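PDB 6PWR: Fc fragment of IgE receptor II from Bos taurus, which binds calcium and a mannose-containing sugar through its C-type lectin domain and probably serves as a receptor for immunoglobulin E. Local coordinates for residues A27-Q32 with G120-G125; R63-G68 with V106-S111; S89-G94 with G112-A117. All coordinates share one frame; numbering follows the deposited sequence.

How the contacts relate
From the N terminus, the chain enters contact 1 with strand 27-28 and the start of helix 30-39, and returns to it only at residues 120-125, so this pairing closes by far the longest loop. The other two contacts nest inside that loop and cross each other: 63-68 waits for 106-111, while 89-94 waits for 112-117. Contact 2 joins strands 65-71 and 105-108 in a buried part of the sheet, and contact 3 ties the long loop before strand 105-108 to strand 114-117 and the calcium site. A backbone hydrogen bond from N115 N to M107 O links contacts 2 and 3, whereas W66 and W30 connect contacts 1 and 2. All three touch the bound N-acetylglucosamine.

Contact 1: residues A27-Q32 with G120-G125; sequences AKKWIQ and GSELHG. With NAG (2-acetamido-2-deoxy-beta-D-glucopyranose), chain B.
K29 and E122 both set CG beside the backbone N and anti to the carbonyl carbon (chi1 -58° and -65°), then run on extended, which sends two long side chains outward across one another. They meet low down, K29 CG lying 3.9 Å from E122 CG. Their charged ends stay apart, K29 NZ being 4.8 Å from E122 OE2, so any attraction is probably diffuse. K29 also rests its methylenes on the chain of G120, with CG 3.5 Å from G120 O. A long aliphatic stem with a charged end suits this edge, where the stem packs and the ammonium can meet water.

Beneath them K28 and L123 form one antiparallel hydrogen-bonded pair: K28 N donates to L123 O (2.9 Å) and L123 N to K28 O (3.0 Å). K28 O is gripped a second time by the indole NE1 of W66. The alpha carbons of A27 and K29 add C-H contacts to L123 O and S121 O. A27 is small enough for its methyl to fit between the E122 carboxylate and the H124 ring, with CB 3.9 Å from H124 ND1.

K29 occupies the N-cap of helix 30-39, and Q32 points its amide back toward it: OE1, through an in-plane lone pair, accepts K29 N at 2.8 Å, one of the two bonds of a capping box. S121 turns away from residues 27-32 and shares a hydrogen bond with the N-acetylglucosamine, OG to O6 2.7 Å. The late chain returning to pair beside an early strand, which closes the domain into one long loop, is characteristic of the C-type lectin fold.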
loop_
_atom_site.group_PDB
_atom_site.type_symbol
_atom_site.label_atom_id
_atom_site.label_comp_id
_atom_site.label_asym_id
_atom_site.label_seq_id
_atom_site.Cartn_x
_atom_site.Cartn_y
_atom_site.Cartn_z
ATOM N N ALA A 27 -3.043 9.362 -11.167
ATOM C CA ALA A 27 -4.239 9.360 -10.333
ATOM C C ALA A 27 -5.047 8.092 -10.544
ATOM O O ALA A 27 -5.401 7.747 -11.673
ATOM C CB ALA A 27 -5.093 10.580 -10.675
ATOM N N LYS A 28 -5.340 7.398 -9.446
ATOM C CA LYS A 28 -6.108 6.163 -9.494
ATOM C C LYS A 28 -6.944 6.046 -8.240
ATOM O O LYS A 28 -6.507 6.435 -7.155
ATOM C CB LYS A 28 -5.207 4.931 -9.574
ATOM C CG LYS A 28 -4.504 4.829 -10.912
ATOM C CD LYS A 28 -3.807 3.515 -11.098
ATOM C CE LYS A 28 -2.953 3.547 -12.353
ATOM N NZ LYS A 28 -3.757 3.825 -13.571
ATOM N N LYS A 29 -8.149 5.509 -8.406
ATOM C CA LYS A 29 -8.927 5.023 -7.284
ATOM C C LYS A 29 -8.314 3.719 -6.793
ATOM O O LYS A 29 -7.492 3.110 -7.476
ATOM C CB LYS A 29 -10.377 4.813 -7.711
ATOM C CG LYS A 29 -11.014 6.078 -8.253
ATOM C CD LYS A 29 -12.437 5.857 -8.738
ATOM C CE LYS A 29 -13.065 7.180 -9.163
ATOM N NZ LYS A 29 -14.446 7.001 -9.676
ATOM N N TRP A 30 -8.699 3.289 -5.591
ATOM C CA TRP A 30 -8.028 2.129 -5.015
ATOM C C TRP A 30 -8.164 0.907 -5.914
ATOM O O TRP A 30 -7.183 0.199 -6.159
ATOM C CB TRP A 30 -8.534 1.836 -3.606
ATOM C CG TRP A 30 -7.777 0.743 -2.925
ATOM C CD1 TRP A 30 -6.650 0.873 -2.172
ATOM C CD2 TRP A 30 -8.099 -0.653 -2.924
ATOM N NE1 TRP A 30 -6.258 -0.347 -1.697
ATOM C CE2 TRP A 30 -7.124 -1.304 -2.151
ATOM C CE3 TRP A 30 -9.115 -1.414 -3.511
ATOM C CZ2 TRP A 30 -7.132 -2.675 -1.943
ATOM C CZ3 TRP A 30 -9.128 -2.775 -3.295
ATOM C CH2 TRP A 30 -8.142 -3.393 -2.522
ATOM N N ILE A 31 -9.367 0.649 -6.431
ATOM C CA ILE A 31 -9.552 -0.527 -7.278
ATOM C C ILE A 31 -8.725 -0.406 -8.554
ATOM O O ILE A 31 -8.156 -1.395 -9.038
ATOM C CB ILE A 31 -11.045 -0.782 -7.562
ATOM C CG1 ILE A 31 -11.229 -2.139 -8.246
ATOM C CG2 ILE A 31 -11.642 0.324 -8.430
ATOM C CD1 ILE A 31 -12.679 -2.489 -8.533
ATOM N N GLN A 32 -8.624 0.802 -9.106
ATOM C CA GLN A 32 -7.790 0.995 -10.282
ATOM C C GLN A 32 -6.332 0.730 -9.949
ATOM O O GLN A 32 -5.605 0.126 -10.747
ATOM C CB GLN A 32 -7.951 2.413 -10.822
ATOM C CG GLN A 32 -9.324 2.725 -11.363
ATOM C CD GLN A 32 -9.451 4.174 -11.775
ATOM O OE1 GLN A 32 -9.050 5.079 -11.046
ATOM N NE2 GLN A 32 -10.001 4.403 -12.963
ATOM N N GLY A 120 -13.006 5.309 -3.479
ATOM C CA GLY A 120 -13.125 6.023 -4.725
ATOM C C GLY A 120 -12.373 7.325 -4.793
ATOM O O GLY A 120 -12.488 8.020 -5.806
ATOM N N SER A 121 -11.611 7.694 -3.763
ATOM C CA SER A 121 -10.731 8.845 -3.893
ATOM C C SER A 121 -9.650 8.540 -4.918
ATOM O O SER A 121 -9.269 7.386 -5.124
ATOM C CB SER A 121 -10.060 9.159 -2.563
ATOM O OG SER A 121 -10.995 9.691 -1.652
ATOM N N GLU A 122 -9.168 9.583 -5.578
ATOM C CA GLU A 122 -8.103 9.441 -6.558
ATOM C C GLU A 122 -6.801 9.932 -5.946
ATOM O O GLU A 122 -6.685 11.105 -5.576
ATOM C CB GLU A 122 -8.423 10.228 -7.823
ATOM C CG GLU A 122 -9.630 9.691 -8.567
ATOM C CD GLU A 122 -9.803 10.320 -9.935
ATOM O OE1 GLU A 122 -8.951 11.148 -10.330
ATOM O OE2 GLU A 122 -10.789 9.977 -10.621
ATOM N N LEU A 123 -5.835 9.037 -5.825
ATOM C CA LEU A 123 -4.519 9.377 -5.319
ATOM C C LEU A 123 -3.521 9.265 -6.452
ATOM O O LEU A 123 -3.671 8.438 -7.346
ATOM C CB LEU A 123 -4.092 8.440 -4.187
ATOM C CG LEU A 123 -4.994 8.482 -2.963
ATOM C CD1 LEU A 123 -4.470 7.538 -1.905
ATOM C CD2 LEU A 123 -5.086 9.892 -2.414
ATOM N N HIS A 124 -2.473 10.076 -6.377
ATOM C CA HIS A 124 -1.486 10.139 -7.442
ATOM C C HIS A 124 -0.362 9.142 -7.264
ATOM O O HIS A 124 0.491 9.037 -8.148
ATOM C CB HIS A 124 -0.897 11.547 -7.545
ATOM C CG HIS A 124 -1.905 12.588 -7.906
ATOM N ND1 HIS A 124 -2.300 12.820 -9.207
ATOM C CD2 HIS A 124 -2.615 13.444 -7.137
ATOM C CE1 HIS A 124 -3.205 13.781 -9.224
ATOM N NE2 HIS A 124 -3.414 14.178 -7.981
ATOM N N GLY A 125 -0.330 8.430 -6.141
ATOM C CA GLY A 125 0.654 7.399 -5.932
ATOM C C GLY A 125 -0.019 6.103 -5.532
ATOM O O GLY A 125 -1.144 6.079 -5.033
HETATM C C1 NAG B . -7.792 12.389 3.703
HETATM C C2 NAG B . -6.285 12.601 3.721
HETATM C C3 NAG B . -5.810 13.047 2.347
HETATM C C4 NAG B . -6.312 12.093 1.271
HETATM C C5 NAG B . -7.812 11.846 1.405
HETATM C C6 NAG B . -8.309 10.762 0.478
HETATM C C7 NAG B . -5.550 13.212 5.987
HETATM C C8 NAG B . -5.192 14.335 6.914
HETATM N N2 NAG B . -5.902 13.564 4.743
HETATM O O3 NAG B . -4.387 13.072 2.335
HETATM O O4 NAG B . -6.055 12.654 -0.008
HETATM O O5 NAG B . -8.119 11.419 2.739
HETATM O O6 NAG B . -9.727 10.676 0.477
HETATM O O7 NAG B . -5.507 12.038 6.345
#

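Contact 2: residues R63-G68 with V106-S111; sequences RGSWIG and VMMLGS. With NAG (2-acetamido-2-deoxy-beta-D-glucopyranose), chain B.
I67 lies at about a right angle to M108 and slants across V106, filling the angle between them with its branches. Its CG2 meets the terminal methyl of M108 (I67 CG2 to M108 CE 3.9 Å), and its CD1 meets one branch of V106 (I67 CD1 to V106 CG1 3.8 Å). With chi1 at 66°, CG1 is held between the backbone N and the carbonyl carbon, and the branch is thereby delivered to V106. Beta-branched residues suit such strands, and the flexible methionine adapts its end to them.

W66 starts away from the partner strand, but its ring swings back to bring an edge to it: CE3 is 3.4 Å from V106 O, near the ring plane. Its indole NH is engaged elsewhere, by K28 O. M107 bends at its last torsion and lays its methyl on the bare alpha carbon of G64 (M107 CE to G64 CA 3.7 Å); glycine there, at a positive phi of 102°, lets the methyl sit against the backbone. The sulfur of M107 and the side chain of L109 also touch the N-acetylglucosamine.

S65 and M108 form an antiparallel hydrogen-bonded pair, with S65 N to M108 O at 2.9 Å and M108 N to S65 O at 2.7 Å. One step on, W66 and M107 are a non-hydrogen-bonded pair whose side chains diverge, and I67 N then reaches V106 O at 3.1 Å. A water hydrogen-bonded to S65 OG (2.7 Å) also reaches L109 O, to which it probably donates.

The short segments 65-67 and 106-108 have N-to-C directions 130° apart, antiparallel but strongly twisted. Strand 65-71 is flanked in the sheet by the parallel strand 123-131, while strand 105-108 passes on to strand 114-117; I67 packs against W80 of strand 77-80.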
loop_
_atom_site.group_PDB
_atom_site.type_symbol
_atom_site.label_atom_id
_atom_site.label_comp_id
_atom_site.label_asym_id
_atom_site.label_seq_id
_atom_site.Cartn_x
_atom_site.Cartn_y
_atom_site.Cartn_z
ATOM N N ARG A 63 1.986 13.330 -1.822
ATOM C CA ARG A 63 0.556 13.566 -1.913
ATOM C C ARG A 63 -0.272 12.347 -1.525
ATOM O O ARG A 63 -1.502 12.392 -1.637
ATOM C CB ARG A 63 0.187 14.078 -3.307
ATOM C CG ARG A 63 0.734 15.487 -3.559
ATOM C CD ARG A 63 0.238 16.064 -4.866
ATOM N NE ARG A 63 0.723 15.312 -6.015
ATOM C CZ ARG A 63 0.240 15.451 -7.242
ATOM N NH1 ARG A 63 -0.745 16.313 -7.472
ATOM N NH2 ARG A 63 0.728 14.736 -8.237
ATOM N N GLY A 64 0.352 11.276 -1.066
ATOM C CA GLY A 64 -0.396 10.120 -0.617
ATOM C C GLY A 64 -0.398 9.021 -1.659
ATOM O O GLY A 64 -0.280 9.264 -2.864
ATOM N N SER A 65 -0.532 7.786 -1.195
ATOM C CA SER A 65 -0.468 6.662 -2.112
ATOM C C SER A 65 -1.248 5.482 -1.562
ATOM O O SER A 65 -1.260 5.231 -0.355
ATOM C CB SER A 65 0.977 6.241 -2.378
ATOM O OG SER A 65 1.693 6.016 -1.185
ATOM N N TRP A 66 -1.849 4.719 -2.460
ATOM C CA TRP A 66 -2.593 3.544 -2.035
ATOM C C TRP A 66 -1.656 2.410 -1.649
ATOM O O TRP A 66 -0.606 2.217 -2.268
ATOM C CB TRP A 66 -3.485 3.048 -3.159
ATOM C CG TRP A 66 -4.637 3.926 -3.484
ATOM C CD1 TRP A 66 -4.903 4.508 -4.690
ATOM C CD2 TRP A 66 -5.703 4.304 -2.609
ATOM N NE1 TRP A 66 -6.068 5.225 -4.618
ATOM C CE2 TRP A 66 -6.577 5.125 -3.351
ATOM C CE3 TRP A 66 -5.997 4.045 -1.264
ATOM C CZ2 TRP A 66 -7.732 5.667 -2.805
ATOM C CZ3 TRP A 66 -7.147 4.589 -0.721
ATOM C CH2 TRP A 66 -8.001 5.390 -1.494
ATOM N N ILE A 67 -2.056 1.644 -0.637
ATOM C CA ILE A 67 -1.378 0.410 -0.273
ATOM C C ILE A 67 -2.384 -0.738 -0.272
ATOM O O ILE A 67 -3.580 -0.545 -0.462
ATOM C CB ILE A 67 -0.624 0.512 1.066
ATOM C CG1 ILE A 67 -1.591 0.708 2.235
ATOM C CG2 ILE A 67 0.401 1.638 1.009
ATOM C CD1 ILE A 67 -0.926 0.594 3.601
ATOM N N GLY A 68 -1.870 -1.947 -0.092
ATOM C CA GLY A 68 -2.686 -3.136 -0.243
ATOM C C GLY A 68 -3.382 -3.585 1.020
ATOM O O GLY A 68 -3.251 -4.737 1.429
ATOM N N VAL A 106 -6.890 1.631 2.356
ATOM C CA VAL A 106 -5.846 2.295 3.120
ATOM C C VAL A 106 -4.824 2.934 2.199
ATOM O O VAL A 106 -4.399 2.358 1.185
ATOM C CB VAL A 106 -5.194 1.342 4.129
ATOM C CG1 VAL A 106 -4.140 2.070 4.939
ATOM C CG2 VAL A 106 -6.257 0.761 5.049
ATOM N N MET A 107 -4.430 4.138 2.568
ATOM C CA MET A 107 -3.364 4.859 1.911
ATOM C C MET A 107 -2.267 5.167 2.917
ATOM O O MET A 107 -2.480 5.192 4.133
ATOM C CB MET A 107 -3.870 6.195 1.353
ATOM C CG MET A 107 -4.357 7.123 2.458
ATOM S SD MET A 107 -5.038 8.685 1.895
ATOM C CE MET A 107 -3.576 9.465 1.229
ATOM N N MET A 108 -1.084 5.420 2.372
ATOM C CA MET A 108 -0.045 6.131 3.098
ATOM C C MET A 108 -0.223 7.613 2.839
ATOM O O MET A 108 -0.369 8.035 1.688
ATOM C CB MET A 108 1.343 5.746 2.608
ATOM C CG MET A 108 1.890 4.490 3.214
ATOM S SD MET A 108 3.636 4.260 2.810
ATOM C CE MET A 108 3.522 3.906 1.064
ATOM N N LEU A 109 -0.225 8.397 3.905
ATOM C CA LEU A 109 -0.087 9.829 3.762
ATOM C C LEU A 109 1.316 10.149 3.262
ATOM O O LEU A 109 2.174 9.278 3.152
ATOM C CB LEU A 109 -0.314 10.501 5.111
ATOM C CG LEU A 109 -1.686 10.226 5.722
ATOM C CD1 LEU A 109 -1.760 10.822 7.117
ATOM C CD2 LEU A 109 -2.811 10.765 4.851
ATOM N N GLY A 110 1.555 11.426 2.960
ATOM C CA GLY A 110 2.884 11.832 2.534
ATOM C C GLY A 110 3.970 11.478 3.530
ATOM O O GLY A 110 5.129 11.304 3.153
ATOM N N SER A 111 3.611 11.351 4.808
ATOM C CA SER A 111 4.527 11.014 5.887
ATOM C C SER A 111 4.762 9.518 6.021
ATOM O O SER A 111 5.549 9.107 6.875
ATOM C CB SER A 111 3.895 11.462 7.197
ATOM O OG SER A 111 2.700 10.718 7.392
HETATM C C1 NAG B . -7.792 12.389 3.703
HETATM C C2 NAG B . -6.285 12.601 3.721
HETATM C C3 NAG B . -5.810 13.047 2.347
HETATM C C4 NAG B . -6.312 12.093 1.271
HETATM C C5 NAG B . -7.812 11.846 1.405
HETATM C C6 NAG B . -8.309 10.762 0.478
HETATM C C7 NAG B . -5.550 13.212 5.987
HETATM C C8 NAG B . -5.192 14.335 6.914
HETATM N N2 NAG B . -5.902 13.564 4.743
HETATM O O3 NAG B . -4.387 13.072 2.335
HETATM O O4 NAG B . -6.055 12.654 -0.008
HETATM O O5 NAG B . -8.119 11.419 2.739
HETATM O O6 NAG B . -9.727 10.676 0.477
HETATM O O7 NAG B . -5.507 12.038 6.345
HETATM O O HOH W 1 2.407 8.239 0.170
#

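Contact 3: residues S89-G94 with G112-A117; sequences SNWQPG and GKWNDA. With CA (calcium ion), chain C; MAN (alpha-D-mannopyranose), chain D; NAG (2-acetamido-2-deoxy-beta-D-glucopyranose), chain B.
N90 rides over the W114 indole, its CB 3.7 Å from the centroid of the five-membered ring in a CH-pi contact, while the alpha carbon of S89 sits by the six-membered one. W114 in turn points its edge at the face of W91: the six-membered rings are T-shaped, with centroids 5.4 Å apart and planes at 80°. The broad, flat tryptophans suit this place because each offers a face or edge to its neighbour across the contact. The backbones close the gap, W114 N donating to N90 O (2.8 Å) and Q92 N to W114 O (2.9 Å).

N90's CG stands opposite its backbone N (chi1 -166°), which turns the amide to K113, whose chain bends at chi2 (-72°) and then runs extended. K113 NZ thus reaches N90 OD1 at 2.9 Å, and N90 ND2 makes a weak bond to G112 O. A water bridges K113 NZ to W91 O. An amide suits N90 because it accepts on one side and donates on the other.

Next along the strand, N115 and D116 bind calcium: N115 OD1 at 2.4 Å, D116 through both OD1 and its carbonyl O. E95, N97 and E103 also bind, and the mannose adds O3 and O4, while N115 ND2 donates to mannose O3 at 3.1 Å. E95-P96-N97 and W114-N115-D116 are the EPN and WND signatures of mannose-type C-type lectins. D98 N holds the second carboxylate oxygen of D116, and Q53 holds the W114 indole NH.

Strand 114-117 pairs antiparallel with strand 105-108, against whose V106 both tryptophans pack, and W114 also meets W80 of strand 77-80.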
loop_
_atom_site.group_PDB
_atom_site.type_symbol
_atom_site.label_atom_id
_atom_site.label_comp_id
_atom_site.label_asym_id
_atom_site.label_seq_id
_atom_site.Cartn_x
_atom_site.Cartn_y
_atom_site.Cartn_z
ATOM N N SER A 89 1.625 -2.204 12.301
ATOM C CA SER A 89 0.825 -1.087 11.828
ATOM C C SER A 89 1.597 0.218 11.922
ATOM O O SER A 89 2.520 0.382 12.722
ATOM C CB SER A 89 -0.492 -0.958 12.595
ATOM O OG SER A 89 -0.251 -0.744 13.975
ATOM N N ASN A 90 1.162 1.161 11.105
ATOM C CA ASN A 90 1.726 2.495 11.098
ATOM C C ASN A 90 0.624 3.526 10.949
ATOM O O ASN A 90 0.757 4.485 10.184
ATOM C CB ASN A 90 2.755 2.638 9.984
ATOM C CG ASN A 90 3.606 3.869 10.147
ATOM O OD1 ASN A 90 3.991 4.219 11.261
ATOM N ND2 ASN A 90 3.901 4.544 9.041
ATOM N N TRP A 91 -0.483 3.341 11.668
ATOM C CA TRP A 91 -1.621 4.241 11.541
ATOM C C TRP A 91 -1.276 5.651 11.994
ATOM O O TRP A 91 -0.695 5.856 13.065
ATOM C CB TRP A 91 -2.775 3.738 12.403
ATOM C CG TRP A 91 -3.349 2.452 11.975
ATOM C CD1 TRP A 91 -3.307 1.271 12.648
ATOM C CD2 TRP A 91 -4.102 2.216 10.782
ATOM N NE1 TRP A 91 -3.968 0.304 11.937
ATOM C CE2 TRP A 91 -4.466 0.856 10.787
ATOM C CE3 TRP A 91 -4.506 3.023 9.714
ATOM C CZ2 TRP A 91 -5.224 0.283 9.769
ATOM C CZ3 TRP A 91 -5.252 2.450 8.701
ATOM C CH2 TRP A 91 -5.609 1.095 8.741
ATOM N N GLN A 92 -1.667 6.622 11.195
ATOM C CA GLN A 92 -1.730 7.985 11.686
ATOM C C GLN A 92 -2.608 8.004 12.935
ATOM O O GLN A 92 -3.635 7.321 12.970
ATOM C CB GLN A 92 -2.376 8.853 10.607
ATOM C CG GLN A 92 -2.637 10.295 11.000
ATOM C CD GLN A 92 -1.386 11.138 11.055
ATOM O OE1 GLN A 92 -0.273 10.651 10.861
ATOM N NE2 GLN A 92 -1.565 12.432 11.311
ATOM N N PRO A 93 -2.239 8.759 13.971
ATOM C CA PRO A 93 -3.076 8.815 15.174
ATOM C C PRO A 93 -4.536 9.110 14.860
ATOM O O PRO A 93 -4.862 10.042 14.126
ATOM C CB PRO A 93 -2.429 9.934 15.991
ATOM C CG PRO A 93 -0.997 9.806 15.661
ATOM C CD PRO A 93 -0.967 9.470 14.181
ATOM N N GLY A 94 -5.423 8.292 15.417
ATOM C CA GLY A 94 -6.844 8.436 15.207
ATOM C C GLY A 94 -7.385 7.640 14.052
ATOM O O GLY A 94 -8.605 7.502 13.932
ATOM N N GLY A 112 4.075 8.695 5.238
ATOM C CA GLY A 112 4.113 7.262 5.406
ATOM C C GLY A 112 3.101 6.709 6.391
ATOM O O GLY A 112 2.863 5.498 6.394
ATOM N N LYS A 113 2.499 7.554 7.225
ATOM C CA LYS A 113 1.491 7.085 8.166
ATOM C C LYS A 113 0.229 6.687 7.421
ATOM O O LYS A 113 -0.113 7.266 6.385
ATOM C CB LYS A 113 1.162 8.179 9.176
ATOM C CG LYS A 113 2.328 8.527 10.091
ATOM C CD LYS A 113 2.582 7.419 11.091
ATOM C CE LYS A 113 3.728 7.739 12.030
ATOM N NZ LYS A 113 3.975 6.598 12.949
ATOM N N TRP A 114 -0.467 5.689 7.948
ATOM C CA TRP A 114 -1.586 5.112 7.228
ATOM C C TRP A 114 -2.882 5.813 7.593
ATOM O O TRP A 114 -3.103 6.199 8.746
ATOM C CB TRP A 114 -1.746 3.634 7.548
ATOM C CG TRP A 114 -0.555 2.785 7.319
ATOM C CD1 TRP A 114 0.609 3.106 6.687
ATOM C CD2 TRP A 114 -0.421 1.438 7.755
ATOM N NE1 TRP A 114 1.464 2.020 6.693
ATOM C CE2 TRP A 114 0.854 0.989 7.357
ATOM C CE3 TRP A 114 -1.258 0.567 8.454
ATOM C CZ2 TRP A 114 1.309 -0.293 7.640
ATOM C CZ3 TRP A 114 -0.810 -0.699 8.723
ATOM C CH2 TRP A 114 0.458 -1.123 8.320
ATOM N N ASN A 115 -3.747 5.955 6.598
ATOM C CA ASN A 115 -5.069 6.511 6.792
ATOM C C ASN A 115 -6.040 5.666 5.989
ATOM O O ASN A 115 -5.754 5.317 4.840
ATOM C CB ASN A 115 -5.097 7.938 6.244
ATOM C CG ASN A 115 -6.480 8.518 6.222
ATOM O OD1 ASN A 115 -7.209 8.416 7.204
ATOM N ND2 ASN A 115 -6.866 9.109 5.089
ATOM N N ASP A 116 -7.188 5.337 6.575
ATOM C CA ASP A 116 -8.256 4.795 5.752
ATOM C C ASP A 116 -8.937 5.914 4.982
ATOM O O ASP A 116 -9.181 6.997 5.513
ATOM C CB ASP A 116 -9.262 3.966 6.559
ATOM C CG ASP A 116 -9.942 4.739 7.680
ATOM O OD1 ASP A 116 -9.435 5.791 8.122
ATOM O OD2 ASP A 116 -10.994 4.229 8.139
ATOM N N ALA A 117 -9.226 5.647 3.723
ATOM C CA ALA A 117 -9.821 6.643 2.858
ATOM C C ALA A 117 -10.954 6.014 2.072
ATOM O O ALA A 117 -11.057 4.792 1.950
ATOM C CB ALA A 117 -8.794 7.239 1.888
HETATM CA CA CA C . -9.571 8.097 7.677
HETATM C C1 MAN D . -9.608 13.632 5.873
HETATM C C2 MAN D . -9.514 12.219 5.286
HETATM C C3 MAN D . -9.880 11.196 6.358
HETATM C C4 MAN D . -9.007 11.393 7.569
HETATM C C5 MAN D . -9.220 12.805 8.117
HETATM C C6 MAN D . -8.345 13.097 9.320
HETATM O O1 MAN D . -10.971 13.894 6.053
HETATM O O2 MAN D . -8.174 11.925 4.990
HETATM O O3 MAN D . -9.706 9.865 5.908
HETATM O O4 MAN D . -9.345 10.427 8.543
HETATM O O5 MAN D . -8.879 13.757 7.082
HETATM O O6 MAN D . -8.651 14.412 9.801
HETATM C C1 NAG B . -7.792 12.389 3.703
HETATM C C2 NAG B . -6.285 12.601 3.721
HETATM C C3 NAG B . -5.810 13.047 2.347
HETATM C C4 NAG B . -6.312 12.093 1.271
HETATM C C5 NAG B . -7.812 11.846 1.405
HETATM C C6 NAG B . -8.309 10.762 0.478
HETATM C C7 NAG B . -5.550 13.212 5.987
HETATM C C8 NAG B . -5.192 14.335 6.914
HETATM N N2 NAG B . -5.902 13.564 4.743
HETATM O O3 NAG B . -4.387 13.072 2.335
HETATM O O4 NAG B . -6.055 12.654 -0.008
HETATM O O5 NAG B . -8.119 11.419 2.739
HETATM O O6 NAG B . -9.727 10.676 0.477
HETATM O O7 NAG B . -5.507 12.038 6.345
HETATM O O HOH W 2 1.645 6.002 14.422
#